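Side-chain contacts in intron-associated endonuclease 1 (Enterobacteria phage T4, PDB 1MK0), which probably cleaves DNA as the GIY-YIG catalytic domain of the intron-encoded homing endonuclease I-TevI: residues A21-F24 with E25-W28; K44-R47 with S48-H52; I72-A75 with N76-I79. The protein carries 1 engineered substitution. One frame throughout, in Å; residues are numbered along the deposited sequence.

Interaction 1: residues A21-F24 with E25-W28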
loop_
_atom_site.group_PDB
_atom_site.type_symbol
_atom_site.label_atom_id
_atom_site.label_comp_id
_atom_site.label_asym_id
_atom_site.label_seq_id
_atom_site.Cartn_x
_atom_site.Cartn_y
_atom_site.Cartn_z
ATOM N N ALA A 21 -0.107 -2.329 -8.045
ATOM C CA ALA A 21 -1.328 -1.981 -8.757
ATOM C C ALA A 21 -1.236 -2.089 -10.264
ATOM O O ALA A 21 -0.166 -1.902 -10.853
ATOM C CB ALA A 21 -1.749 -0.567 -8.379
ATOM N N LYS A 22 -2.375 -2.399 -10.878
ATOM C CA LYS A 22 -2.483 -2.479 -12.328
ATOM C C LYS A 22 -2.536 -1.017 -12.776
ATOM O O LYS A 22 -2.035 -0.659 -13.842
ATOM C CB LYS A 22 -3.761 -3.223 -12.729
ATOM C CG LYS A 22 -4.032 -3.248 -14.233
ATOM C CD LYS A 22 -2.901 -3.909 -15.013
ATOM C CE LYS A 22 -3.173 -3.876 -16.513
ATOM N NZ LYS A 22 -2.036 -4.424 -17.306
ATOM N N ASP A 23 -3.158 -0.180 -11.945
ATOM C CA ASP A 23 -3.228 1.263 -12.174
ATOM C C ASP A 23 -3.154 1.958 -10.818
ATOM O O ASP A 23 -4.037 1.795 -9.976
ATOM C CB ASP A 23 -4.512 1.701 -12.868
ATOM C CG ASP A 23 -4.545 3.204 -13.096
ATOM O OD1 ASP A 23 -3.722 3.701 -13.898
ATOM O OD2 ASP A 23 -5.362 3.897 -12.459
ATOM N N PHE A 24 -2.103 2.743 -10.614
ATOM C CA PHE A 24 -1.900 3.441 -9.350
ATOM C C PHE A 24 -3.064 4.306 -8.873
ATOM O O PHE A 24 -3.594 4.093 -7.784
ATOM C CB PHE A 24 -0.643 4.311 -9.425
ATOM C CG PHE A 24 0.631 3.529 -9.546
ATOM C CD1 PHE A 24 1.017 2.645 -8.541
ATOM C CD2 PHE A 24 1.458 3.690 -10.652
ATOM C CE1 PHE A 24 2.214 1.931 -8.637
ATOM C CE2 PHE A 24 2.654 2.985 -10.760
ATOM C CZ PHE A 24 3.035 2.103 -9.753
ATOM N N GLU A 25 -3.456 5.279 -9.687
ATOM C CA GLU A 25 -4.528 6.198 -9.318
ATOM C C GLU A 25 -5.806 5.505 -8.857
ATOM O O GLU A 25 -6.386 5.873 -7.835
ATOM C CB GLU A 25 -4.845 7.127 -10.491
ATOM C CG GLU A 25 -5.259 8.529 -10.073
ATOM C CD GLU A 25 -4.144 9.272 -9.351
ATOM O OE1 GLU A 25 -3.064 9.457 -9.949
ATOM O OE2 GLU A 25 -4.347 9.671 -8.184
ATOM N N LYS A 26 -6.243 4.503 -9.609
ATOM C CA LYS A 26 -7.461 3.788 -9.257
ATOM C C LYS A 26 -7.289 2.922 -8.020
ATOM O O LYS A 26 -8.206 2.809 -7.207
ATOM C CB LYS A 26 -7.938 2.956 -10.444
ATOM C CG LYS A 26 -8.447 3.832 -11.573
ATOM C CD LYS A 26 -8.871 3.041 -12.784
ATOM C CE LYS A 26 -9.422 3.984 -13.840
ATOM N NZ LYS A 26 -9.784 3.282 -15.092
ATOM N N ARG A 27 -6.114 2.321 -7.861
ATOM C CA ARG A 27 -5.885 1.484 -6.690
ATOM C C ARG A 27 -5.933 2.337 -5.428
ATOM O O ARG A 27 -6.506 1.930 -4.416
ATOM C CB ARG A 27 -4.527 0.779 -6.766
ATOM C CG ARG A 27 -4.295 -0.194 -5.611
ATOM C CD ARG A 27 -5.236 -1.383 -5.723
ATOM N NE ARG A 27 -5.249 -2.246 -4.540
ATOM C CZ ARG A 27 -6.002 -2.040 -3.464
ATOM N NH1 ARG A 27 -6.810 -0.988 -3.396
ATOM N NH2 ARG A 27 -5.981 -2.918 -2.470
ATOM N N TRP A 28 -5.327 3.519 -5.493
ATOM C CA TRP A 28 -5.300 4.419 -4.349
ATOM C C TRP A 28 -6.704 4.891 -4.000
ATOM O O TRP A 28 -7.050 5.007 -2.826
ATOM C CB TRP A 28 -4.391 5.621 -4.628
ATOM C CG TRP A 28 -2.951 5.248 -4.850
ATOM C CD1 TRP A 28 -2.313 4.129 -4.394
ATOM C CD2 TRP A 28 -1.963 6.013 -5.554
ATOM N NE1 TRP A 28 -0.991 4.147 -4.773
ATOM C CE2 TRP A 28 -0.749 5.291 -5.486
ATOM C CE3 TRP A 28 -1.985 7.236 -6.235
ATOM C CZ2 TRP A 28 0.433 5.755 -6.075
ATOM C CZ3 TRP A 28 -0.809 7.698 -6.820
ATOM C CH2 TRP A 28 0.383 6.957 -6.736
#
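The carboxylate of D23 reaches forward to the backbone of K26, and this capping bond begins helix 24-37. OD2 of D23 accepts from K26 N at 3.0 Å, the donor coming in on the anti side of the carboxylate and 32° out of its plane. With CG anti to the backbone N of D23 (chi1 -180°), the acid is swung toward the first turn, where K26 N would otherwise lack an acceptor within the helix. The other oxygen, OD1, accepts from K2 N and so ties the cap to the chain's N-terminal end. Main-chain bonds take over at once: R27 N meets D23 O at 3.0 Å and W28 N meets F24 O at 2.9 Å. D23 is thus the N-cap of a helix that follows strand 16-21 in the GIY-YIG domain, a small antiparallel sheet flanked by helices. Apolar contacts make up the rest. CB of F24 sits over the six-membered ring of W28, 3.9 Å from its centroid, in a CH-pi contact; the two rings themselves are slid apart and barely overlap, their planes 30° from each other. Beyond them lie Y6 and I60 of the sheet. On another side CB of A21 presses on CB of R27 at 3.5 Å, while the bent arginine chain leads away and NH2 of R27 hydrogen-bonds a bound citrate, probably from the crystallisation liquor.

Interaction 2: residues K44-R47 with S48-H52; sequences KLQR and SFNKH
Q46 and N50, one helical turn apart, are joined twice, through their backbones and through their side-chain amides. N50 N donates to Q46 O at 2.8 Å, and in the reverse direction NE2 of Q46 donates to OD1 of N50 at 3.0 Å. The side-chain bond is not an ideal one: the donor stands above the carbonyl plane of the asparagine, 37° out of it, rather than on a lone pair, and the two amide planes are turned 30° against each other. A bend at chi2 folds the glutamine amide back toward the second turn, close enough for NE2 to lie 4.2 Å from CD1 of F49.

The inner part of the contact is tight, and the amide of its buried glutamine has partners at both ends: NE2 of Q46 also donates to L35 O, and OE1 accepts from H40 N. These bonds should fix which way the amide is flipped. L45, also buried, packs on L35, F56 and Y89, and its carbonyl O takes F49 N at 2.9 Å.

The outer side is looser. R47 and K51 are both exposed, and their extended chains run out from the helix surface. Between them the backbone bond from K51 N to R47 O is longer, at 3.2 Å, and bent to 138° at the hydrogen. K51 nevertheless keeps its CG against R47 O, at 3.4 Å. K44 behaves differently from these two: its NZ is bonded to the carbonyl oxygens of G88 and N90.

This i to i+4 amide pairing on one face of an alpha-helix runs beside regular main-chain bonds along nearly the whole of the short helix 43-52; with its glutamine also tied to L35 of helix 24-37, it belongs to the helical flank of the GIY-YIG alpha/beta domain.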
loop_
_atom_site.group_PDB
_atom_site.type_symbol
_atom_site.label_atom_id
_atom_site.label_comp_id
_atom_site.label_asym_id
_atom_site.label_seq_id
_atom_site.Cartn_x
_atom_site.Cartn_y
_atom_site.Cartn_z
ATOM N N LYS A 44 -4.331 -2.576 10.508
ATOM C CA LYS A 44 -3.425 -1.524 10.944
ATOM C C LYS A 44 -3.697 -0.222 10.207
ATOM O O LYS A 44 -3.730 0.847 10.820
ATOM C CB LYS A 44 -1.973 -1.967 10.750
ATOM C CG LYS A 44 -1.654 -3.251 11.506
ATOM C CD LYS A 44 -0.160 -3.526 11.579
ATOM C CE LYS A 44 0.440 -3.774 10.215
ATOM N NZ LYS A 44 1.879 -4.157 10.329
ATOM N N LEU A 45 -3.901 -0.307 8.897
ATOM C CA LEU A 45 -4.186 0.895 8.126
ATOM C C LEU A 45 -5.576 1.392 8.515
ATOM O O LEU A 45 -5.799 2.598 8.653
ATOM C CB LEU A 45 -4.126 0.603 6.625
ATOM C CG LEU A 45 -4.216 1.845 5.730
ATOM C CD1 LEU A 45 -3.044 2.784 6.010
ATOM C CD2 LEU A 45 -4.219 1.414 4.279
ATOM N N GLN A 46 -6.501 0.457 8.708
ATOM C CA GLN A 46 -7.864 0.808 9.095
ATOM C C GLN A 46 -7.877 1.547 10.429
ATOM O O GLN A 46 -8.590 2.537 10.588
ATOM C CB GLN A 46 -8.739 -0.445 9.198
ATOM C CG GLN A 46 -10.215 -0.127 9.423
ATOM C CD GLN A 46 -10.870 0.512 8.207
ATOM O OE1 GLN A 46 -11.079 -0.144 7.185
ATOM N NE2 GLN A 46 -11.189 1.800 8.308
ATOM N N ARG A 47 -7.093 1.065 11.389
ATOM C CA ARG A 47 -7.024 1.700 12.700
ATOM C C ARG A 47 -6.489 3.118 12.605
ATOM O O ARG A 47 -7.022 4.041 13.228
ATOM C CB ARG A 47 -6.137 0.885 13.642
ATOM C CG ARG A 47 -6.806 -0.359 14.185
ATOM C CD ARG A 47 -5.831 -1.160 15.019
ATOM N NE ARG A 47 -6.484 -2.245 15.738
ATOM C CZ ARG A 47 -5.831 -3.165 16.438
ATOM N NH1 ARG A 47 -4.508 -3.127 16.505
ATOM N NH2 ARG A 47 -6.501 -4.117 17.076
ATOM N N SER A 48 -5.429 3.292 11.824
ATOM C CA SER A 48 -4.828 4.606 11.664
ATOM C C SER A 48 -5.820 5.550 10.998
ATOM O O SER A 48 -5.978 6.699 11.417
ATOM C CB SER A 48 -3.561 4.507 10.813
ATOM O OG SER A 48 -2.945 5.777 10.685
ATOM N N PHE A 49 -6.488 5.055 9.962
ATOM C CA PHE A 49 -7.468 5.852 9.237
ATOM C C PHE A 49 -8.653 6.204 10.128
ATOM O O PHE A 49 -9.211 7.294 10.021
ATOM C CB PHE A 49 -7.949 5.096 7.996
ATOM C CG PHE A 49 -8.922 5.868 7.156
ATOM C CD1 PHE A 49 -10.291 5.789 7.396
ATOM C CD2 PHE A 49 -8.467 6.688 6.129
ATOM C CE1 PHE A 49 -11.195 6.517 6.624
ATOM C CE2 PHE A 49 -9.366 7.422 5.352
ATOM C CZ PHE A 49 -10.731 7.333 5.603
ATOM N N ASN A 50 -9.039 5.290 11.011
ATOM C CA ASN A 50 -10.162 5.571 11.901
ATOM C C ASN A 50 -9.809 6.701 12.862
ATOM O O ASN A 50 -10.679 7.456 13.294
ATOM C CB ASN A 50 -10.551 4.325 12.700
ATOM C CG ASN A 50 -11.233 3.280 11.848
ATOM O OD1 ASN A 50 -11.653 3.556 10.723
ATOM N ND2 ASN A 50 -11.365 2.073 12.386
ATOM N N LYS A 51 -8.525 6.818 13.185
ATOM C CA LYS A 51 -8.053 7.850 14.103
ATOM C C LYS A 51 -7.692 9.178 13.446
ATOM O O LYS A 51 -7.772 10.229 14.084
ATOM C CB LYS A 51 -6.822 7.356 14.867
ATOM C CG LYS A 51 -7.081 6.250 15.865
ATOM C CD LYS A 51 -5.798 5.900 16.604
ATOM C CE LYS A 51 -6.049 4.897 17.717
ATOM N NZ LYS A 51 -4.790 4.542 18.436
ATOM N N HIS A 52 -7.305 9.141 12.176
ATOM C CA HIS A 52 -6.873 10.361 11.501
ATOM C C HIS A 52 -7.546 10.688 10.180
ATOM O O HIS A 52 -7.448 11.816 9.703
ATOM C CB HIS A 52 -5.367 10.288 11.237
ATOM C CG HIS A 52 -4.562 9.857 12.421
ATOM N ND1 HIS A 52 -4.496 10.593 13.584
ATOM C CD2 HIS A 52 -3.783 8.767 12.619
ATOM C CE1 HIS A 52 -3.709 9.976 14.448
ATOM N NE2 HIS A 52 -3.263 8.866 13.887
#

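Interaction 3: residues I72-A75 with N76-I79; sequences IERA and NFWI. Engineered in segment 72-75: A75 (natural residue Glu).
R74 folds its side chain along the helix to lay its guanidinium on the ring of F77, three residues on. From CB the chain sets out beside the backbone N (chi1 -63°), and CG and CD then turn twice more in the same sense, at chi2 and chi3, bringing the head group back toward the second turn. NE, which comes next, has its hydrogen-bonding partner outside the two segments. At CZ the cation-pi contact begins: this carbon lies 4.4 Å from the centroid of the F77 ring, 33° off the normal and hence off-centre. The planes are only 17° apart, so the group stacks nearly flat. NH1 stands over the CG side of the ring, 3.7 Å from CG of F77, whereas NH2 meets CD2 of F77 at 3.6 Å. NH2 also forms a salt bridge with OE2 of E62, the same oxygen that accepts from NE1 of W78. E62 thus bridges the arginine and the indole, which probably limits how far either can turn, and CE2 of F77 lies over one face of that indole.

On another side of the helix, CG2 of I72 touches ND2 of N76 at 3.6 Å, and OD1 of N76 accepts from A94 N. A75, an engineered residue (Glu in the natural sequence), receives I79 N on its carbonyl O at 3.0 Å. Helix 68-81 packs against the sheet along this stretch: R74, A75 and W78 all touch I5 of strand 4-10, W78 and I79 reach V18 of strand 16-21, and the salt bridge runs to strand 56-63.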
loop_
_atom_site.group_PDB
_atom_site.type_symbol
_atom_site.label_atom_id
_atom_site.label_comp_id
_atom_site.label_asym_id
_atom_site.label_seq_id
_atom_site.Cartn_x
_atom_site.Cartn_y
_atom_site.Cartn_z
ATOM N N ILE A 72 5.299 -9.742 -7.270
ATOM C CA ILE A 72 5.475 -10.320 -5.945
ATOM C C ILE A 72 6.900 -10.131 -5.427
ATOM O O ILE A 72 7.103 -9.716 -4.284
ATOM C CB ILE A 72 5.099 -11.820 -5.939
ATOM C CG1 ILE A 72 3.593 -11.967 -6.193
ATOM C CG2 ILE A 72 5.476 -12.453 -4.611
ATOM C CD1 ILE A 72 3.106 -13.398 -6.241
ATOM N N GLU A 73 7.889 -10.406 -6.269
ATOM C CA GLU A 73 9.277 -10.254 -5.849
ATOM C C GLU A 73 9.617 -8.815 -5.481
ATOM O O GLU A 73 10.232 -8.561 -4.446
ATOM C CB GLU A 73 10.229 -10.730 -6.944
ATOM C CG GLU A 73 11.689 -10.668 -6.517
ATOM C CD GLU A 73 12.636 -11.211 -7.567
ATOM O OE1 GLU A 73 12.357 -12.295 -8.120
ATOM O OE2 GLU A 73 13.667 -10.558 -7.827
ATOM N N ARG A 74 9.214 -7.874 -6.327
ATOM C CA ARG A 74 9.499 -6.467 -6.077
ATOM C C ARG A 74 8.680 -5.895 -4.929
ATOM O O ARG A 74 9.161 -5.039 -4.187
ATOM C CB ARG A 74 9.281 -5.646 -7.351
ATOM C CG ARG A 74 10.229 -6.037 -8.476
ATOM C CD ARG A 74 11.679 -6.020 -8.000
ATOM N NE ARG A 74 12.139 -4.675 -7.672
ATOM C CZ ARG A 74 13.240 -4.416 -6.973
ATOM N NH1 ARG A 74 13.990 -5.409 -6.519
ATOM N NH2 ARG A 74 13.604 -3.162 -6.741
ATOM N N ALA A 75 7.440 -6.353 -4.784
ATOM C CA ALA A 75 6.605 -5.877 -3.688
ATOM C C ALA A 75 7.243 -6.326 -2.373
ATOM O O ALA A 75 7.352 -5.546 -1.424
ATOM C CB ALA A 75 5.198 -6.441 -3.809
ATOM N N ASN A 76 7.673 -7.585 -2.317
ATOM C CA ASN A 76 8.300 -8.091 -1.100
ATOM C C ASN A 76 9.626 -7.407 -0.829
ATOM O O ASN A 76 10.007 -7.219 0.325
ATOM C CB ASN A 76 8.491 -9.604 -1.164
ATOM C CG ASN A 76 7.219 -10.356 -0.846
ATOM O OD1 ASN A 76 6.427 -9.922 -0.008
ATOM N ND2 ASN A 76 7.022 -11.495 -1.494
ATOM N N PHE A 77 10.334 -7.031 -1.888
ATOM C CA PHE A 77 11.598 -6.332 -1.709
ATOM C C PHE A 77 11.340 -5.038 -0.946
ATOM O O PHE A 77 12.010 -4.746 0.041
ATOM C CB PHE A 77 12.232 -5.976 -3.054
ATOM C CG PHE A 77 13.397 -5.036 -2.929
ATOM C CD1 PHE A 77 14.632 -5.494 -2.487
ATOM C CD2 PHE A 77 13.239 -3.676 -3.184
ATOM C CE1 PHE A 77 15.693 -4.614 -2.297
ATOM C CE2 PHE A 77 14.289 -2.788 -2.997
ATOM C CZ PHE A 77 15.521 -3.258 -2.550
ATOM N N TRP A 78 10.367 -4.261 -1.415
ATOM C CA TRP A 78 10.048 -2.992 -0.775
ATOM C C TRP A 78 9.447 -3.124 0.616
ATOM O O TRP A 78 9.694 -2.278 1.472
ATOM C CB TRP A 78 9.140 -2.159 -1.681
ATOM C CG TRP A 78 9.909 -1.581 -2.831
ATOM C CD1 TRP A 78 9.779 -1.891 -4.155
ATOM C CD2 TRP A 78 10.982 -0.639 -2.742
ATOM N NE1 TRP A 78 10.710 -1.198 -4.897
ATOM C CE2 TRP A 78 11.461 -0.423 -4.052
ATOM C CE3 TRP A 78 11.586 0.044 -1.677
ATOM C CZ2 TRP A 78 12.521 0.446 -4.327
ATOM C CZ3 TRP A 78 12.639 0.908 -1.951
ATOM C CH2 TRP A 78 13.096 1.100 -3.267
ATOM N N ILE A 79 8.664 -4.174 0.847
ATOM C CA ILE A 79 8.075 -4.387 2.167
ATOM C C ILE A 79 9.201 -4.584 3.177
ATOM O O ILE A 79 9.164 -4.047 4.280
ATOM C CB ILE A 79 7.159 -5.630 2.184
ATOM C CG1 ILE A 79 5.860 -5.328 1.439
ATOM C CG2 ILE A 79 6.856 -6.046 3.622
ATOM C CD1 ILE A 79 4.968 -6.541 1.261
#

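The three contacts are a helix start and two helix turns, on three different helices of one GIY-YIG domain, and none touches another. Interactions 1 and 3 are closest, their centres about 17 Å apart. All three meet the sheet: interaction 1 through Y6 and I60, interaction 2 through F56, interaction 3 through I5, V18 and E62. Interaction 2 lies about 20 Å from interaction 1 between centres, yet is linked to the same helix 24-37 through L35. From interaction 3 it is about 23 Å away, across the centre of the chain. Citrate, probably from the crystallisation liquor, is bound at R27, and a citrate lies about 5 Å from the side chain of I79; such molecules often mark pockets.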